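Local coordinates for protein Vlm2 (Streptomyces tsusimaensis, PDB 6ECB) that takes part in making the depsipeptide valinomycin as part of a nonribosomal peptide synthetase, this chain being its thioesterase domain, which probably releases the product, at residues I55-A58 against R59-G63; D272-T275 against M276-P280. One frame throughout, in Å; residues are numbered along the deposited sequence.

Interaction 1 of 2, residues I55-A58 against R59-G63; sequences IELA and RHLKG
Arg59 NH1 reaches back along the helix to Glu56 OE1 and forms a salt bridge with it at 3.1 Å. OE1 lies in the guanidinium plane of Arg59 and offers its syn lone pair. NH1 also makes a weak bond to Glu56 OE2. The two side chains run side by side, with their charged planes 76° apart. Arg199 binds Glu56 OE2 as well, so the carboxylate has two arginine partners.

His60 ND1 donates to Glu56 O at 2.8 Å. The oxygen lies in the ring plane, but ND1 sits above the carbonyl plane. CG is held beside the backbone N (chi1 -78°), which swings the ring back over the preceding turn. Glu56 O also takes a weak bond from His60 N. Arg59 N donates to Ile55 O at 2.9 Å, while Leu57 O accepts from both His60 N and Leu61 N. A water sits within hydrogen-bonding distance of Ala58 O and Leu61 O, where the helix ends.

On the apolar side Leu57 CD1 meets Leu61 CD2 at 4.2 Å. Leu57 and Leu61 face strand 40-44 and helix 281-293. The His60 bond implies a proton on ND1, with the ring serving as an extra donor to the last helical turn.

Interaction 2 of 2, residues D272-T275 against M276-P280; sequences DHAT and MLRAP
Met276 N donates to Asp272 O at 2.9 Å and closes the turn that follows strand 264-268. Arg278 N then bonds to Thr275 O at 3.1 Å, coming from well above the carbonyl plane.

The side-chain hydrogen bonds tie the start of this turn together. Thr275 N donates to Asp272 OD1 at 3.2 Å on the syn side, 33° out of the carboxylate plane. In return Asp272 N donates to Thr275 OG1 at 3.1 Å in a nearly straight bond. OG1 stands between the backbone N and the carbonyl carbon (chi1 72°), which turns it back to Asp272. Ala274 N adds a weak bond to OD1.

The remaining contacts are packing. The Arg278 guanidinium lays one face over Thr275, with CA 4.2 Å above its plane and offset toward the rim. Thr275 CG2 comes within 4.0 Å of Arg278 NH2. The charge of Arg278 is met by Asp172 through NE. Met276 CG lies 3.4 Å from His273 O, and its side chain is buried against Asp138 and His110. With an alanine here in place of Thr275, Asp272 N would probably be left without its side-chain acceptor, and the arginine without the methyl group beside it.

Asp272 OD1 takes the N-H three residues on, an Asx motif; with the return bond to Thr275 OG1 the pattern is that of a capping box, here on a short 3-10 turn. His273 lies within this turn; its ND1 bonds to Asp138 and its side chain touches Ser111. This geometry is consistent with the Ser-His-Asp catalytic triad of an alpha/beta-hydrolase thioesterase.

In the fold
Both interactions are local, and they lie in series in the thioesterase domain with centres about 13 Å apart. Interaction 1 is partly buried. It sits on helix 55-60, which links the parallel strands 40-44 and 67-71 in a beta-alpha-beta unit. Interaction 2 is a surface contact in the loop between strand 264-268 and helix 281-293. The two meet directly: Glu56 CB packs on Leu277 O at 3.7 Å, and Leu57 CD2 on Leu277 CD2 at 4.2 Å. Interaction 1 combines leucine packing with a salt bridge whose carboxylate is shared with an outside arginine. Interaction 2 relies on backbone and side-chain hydrogen bonds around a turn, next to the probable active site, and Arg278 pairs with Asp172.

Interaction 1 of 2, residues I55-A58 against R59-G63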
loop_
_atom_site.group_PDB
_atom_site.type_symbol
_atom_site.label_atom_id
_atom_site.label_comp_id
_atom_site.label_asym_id
_atom_site.label_seq_id
_atom_site.Cartn_x
_atom_site.Cartn_y
_atom_site.Cartn_z
ATOM N N ILE A 55 -2.923 7.744 -3.421
ATOM C CA ILE A 55 -3.014 8.930 -4.264
ATOM C C ILE A 55 -2.923 10.191 -3.427
ATOM O O ILE A 55 -2.231 11.145 -3.794
ATOM C CB ILE A 55 -4.297 8.899 -5.114
ATOM C CG1 ILE A 55 -4.138 7.843 -6.214
ATOM C CG2 ILE A 55 -4.586 10.269 -5.713
ATOM C CD1 ILE A 55 -5.466 7.477 -6.866
ATOM N N GLU A 56 -3.633 10.231 -2.299
ATOM C CA GLU A 56 -3.610 11.446 -1.492
ATOM C C GLU A 56 -2.218 11.702 -0.929
ATOM O O GLU A 56 -1.742 12.848 -0.945
ATOM C CB GLU A 56 -4.632 11.366 -0.362
ATOM C CG GLU A 56 -6.058 11.605 -0.780
ATOM C CD GLU A 56 -6.257 12.918 -1.583
ATOM O OE1 GLU A 56 -5.829 14.005 -1.124
ATOM O OE2 GLU A 56 -6.832 12.837 -2.695
ATOM N N LEU A 57 -1.536 10.652 -0.467
ATOM C CA LEU A 57 -0.177 10.805 0.022
ATOM C C LEU A 57 0.713 11.347 -1.080
ATOM O O LEU A 57 1.455 12.318 -0.886
ATOM C CB LEU A 57 0.354 9.461 0.538
ATOM C CG LEU A 57 1.805 9.469 0.997
ATOM C CD1 LEU A 57 2.058 10.433 2.144
ATOM C CD2 LEU A 57 2.250 8.052 1.380
ATOM N N ALA A 58 0.617 10.751 -2.259
ATOM C CA ALA A 58 1.454 11.180 -3.374
ATOM C C ALA A 58 1.213 12.639 -3.718
ATOM O O ALA A 58 2.159 13.359 -4.060
ATOM C CB ALA A 58 1.193 10.302 -4.593
ATOM N N ARG A 59 -0.045 13.112 -3.607
ATOM C CA ARG A 59 -0.335 14.495 -3.937
ATOM C C ARG A 59 0.228 15.464 -2.909
ATOM O O ARG A 59 0.408 16.640 -3.233
ATOM C CB ARG A 59 -1.847 14.726 -4.061
ATOM C CG ARG A 59 -2.460 14.121 -5.313
ATOM C CD ARG A 59 -3.667 14.962 -5.734
ATOM N NE ARG A 59 -4.606 15.058 -4.628
ATOM C CZ ARG A 59 -5.564 15.969 -4.513
ATOM N NH1 ARG A 59 -6.355 15.939 -3.452
ATOM N NH2 ARG A 59 -5.745 16.899 -5.444
ATOM N N HIS A 60 0.460 15.011 -1.680
ATOM C CA HIS A 60 0.937 15.897 -0.629
ATOM C C HIS A 60 2.459 15.932 -0.510
ATOM O O HIS A 60 3.005 16.905 0.043
ATOM C CB HIS A 60 0.344 15.473 0.718
ATOM C CG HIS A 60 -1.080 15.914 0.913
ATOM N ND1 HIS A 60 -2.150 15.223 0.394
ATOM C CD2 HIS A 60 -1.602 16.966 1.581
ATOM C CE1 HIS A 60 -3.275 15.832 0.730
ATOM N NE2 HIS A 60 -2.970 16.890 1.453
ATOM N N LEU A 61 3.149 14.925 -1.027
ATOM C CA LEU A 61 4.604 14.900 -0.950
ATOM C C LEU A 61 5.210 16.008 -1.784
ATOM O O LEU A 61 4.804 16.253 -2.925
ATOM C CB LEU A 61 5.126 13.547 -1.441
ATOM C CG LEU A 61 4.780 12.377 -0.546
ATOM C CD1 LEU A 61 5.061 11.044 -1.290
ATOM C CD2 LEU A 61 5.536 12.405 0.773
ATOM N N LYS A 62 6.191 16.683 -1.203
ATOM C CA LYS A 62 6.899 17.752 -1.879
ATOM C C LYS A 62 8.367 17.451 -2.111
ATOM O O LYS A 62 9.009 18.165 -2.891
ATOM C CB LYS A 62 6.779 19.049 -1.068
ATOM C CG LYS A 62 5.337 19.525 -0.963
ATOM C CD LYS A 62 5.211 20.939 -0.387
ATOM C CE LYS A 62 4.169 21.011 0.728
ATOM N NZ LYS A 62 4.605 20.281 1.969
ATOM N N GLY A 63 8.913 16.438 -1.459
ATOM C CA GLY A 63 10.343 16.207 -1.490
ATOM C C GLY A 63 10.768 15.063 -2.383
ATOM O O GLY A 63 11.911 14.592 -2.285
HETATM O O HOH W 1 4.169 14.746 -5.289
#

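Interaction 2 of 2, residues D272-T275 against M276-P280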
loop_
_atom_site.group_PDB
_atom_site.type_symbol
_atom_site.label_atom_id
_atom_site.label_comp_id
_atom_site.label_asym_id
_atom_site.label_seq_id
_atom_site.Cartn_x
_atom_site.Cartn_y
_atom_site.Cartn_z
ATOM N N ASP A 272 -4.588 7.212 12.751
ATOM C CA ASP A 272 -4.494 5.785 13.035
ATOM C C ASP A 272 -4.347 5.023 11.724
ATOM O O ASP A 272 -4.159 5.632 10.668
ATOM C CB ASP A 272 -5.693 5.305 13.853
ATOM C CG ASP A 272 -7.003 5.492 13.139
ATOM O OD1 ASP A 272 -7.071 5.180 11.925
ATOM O OD2 ASP A 272 -7.968 5.930 13.808
ATOM N N HIS A 273 -4.424 3.689 11.767
ATOM C CA HIS A 273 -3.930 2.901 10.646
ATOM C C HIS A 273 -4.675 3.235 9.359
ATOM O O HIS A 273 -4.078 3.251 8.269
ATOM C CB HIS A 273 -4.058 1.404 10.956
ATOM C CG HIS A 273 -3.428 0.510 9.927
ATOM N ND1 HIS A 273 -2.069 0.476 9.706
ATOM C CD2 HIS A 273 -3.968 -0.393 9.071
ATOM C CE1 HIS A 273 -1.797 -0.399 8.753
ATOM N NE2 HIS A 273 -2.928 -0.948 8.356
ATOM N N ALA A 274 -5.984 3.449 9.455
ATOM C CA ALA A 274 -6.796 3.787 8.289
ATOM C C ALA A 274 -6.684 5.268 7.923
ATOM O O ALA A 274 -6.478 5.621 6.753
ATOM C CB ALA A 274 -8.254 3.426 8.565
ATOM N N THR A 275 -6.784 6.148 8.908
ATOM C CA THR A 275 -6.905 7.571 8.601
ATOM C C THR A 275 -5.575 8.256 8.313
ATOM O O THR A 275 -5.577 9.418 7.866
ATOM C CB THR A 275 -7.588 8.292 9.754
ATOM O OG1 THR A 275 -6.695 8.378 10.873
ATOM C CG2 THR A 275 -8.859 7.581 10.158
ATOM N N MET A 276 -4.443 7.586 8.544
ATOM C CA MET A 276 -3.165 8.228 8.270
ATOM C C MET A 276 -2.987 8.533 6.783
ATOM O O MET A 276 -2.195 9.416 6.445
ATOM C CB MET A 276 -1.995 7.352 8.735
ATOM C CG MET A 276 -2.071 5.958 8.152
ATOM S SD MET A 276 -0.520 5.067 8.296
ATOM C CE MET A 276 0.478 5.898 7.090
ATOM N N LEU A 277 -3.677 7.816 5.893
ATOM C CA LEU A 277 -3.492 8.033 4.458
ATOM C C LEU A 277 -4.525 9.002 3.889
ATOM O O LEU A 277 -4.566 9.179 2.669
ATOM C CB LEU A 277 -3.558 6.716 3.683
ATOM C CG LEU A 277 -2.344 5.815 3.928
ATOM C CD1 LEU A 277 -2.554 4.503 3.159
ATOM C CD2 LEU A 277 -1.065 6.517 3.491
ATOM N N ARG A 278 -5.363 9.595 4.738
ATOM C CA ARG A 278 -6.411 10.519 4.321
ATOM C C ARG A 278 -6.231 11.853 5.014
ATOM O O ARG A 278 -5.544 11.964 6.032
ATOM C CB ARG A 278 -7.805 9.983 4.651
ATOM C CG ARG A 278 -7.951 8.550 4.195
ATOM C CD ARG A 278 -9.380 8.124 4.121
ATOM N NE ARG A 278 -10.184 8.666 5.211
ATOM C CZ ARG A 278 -10.635 7.966 6.250
ATOM N NH1 ARG A 278 -10.368 6.668 6.368
ATOM N NH2 ARG A 278 -11.362 8.576 7.178
ATOM N N ALA A 279 -6.890 12.870 4.467
ATOM C CA ALA A 279 -6.847 14.178 5.084
ATOM C C ALA A 279 -7.541 14.112 6.443
ATOM O O ALA A 279 -8.506 13.363 6.615
ATOM C CB ALA A 279 -7.534 15.213 4.186
ATOM N N PRO A 280 -7.080 14.890 7.430
ATOM C CA PRO A 280 -5.988 15.869 7.406
ATOM C C PRO A 280 -4.647 15.265 7.771
ATOM O O PRO A 280 -3.629 15.935 7.662
ATOM C CB PRO A 280 -6.414 16.873 8.467
ATOM C CG PRO A 280 -7.090 15.986 9.476
ATOM C CD PRO A 280 -7.835 14.972 8.690
#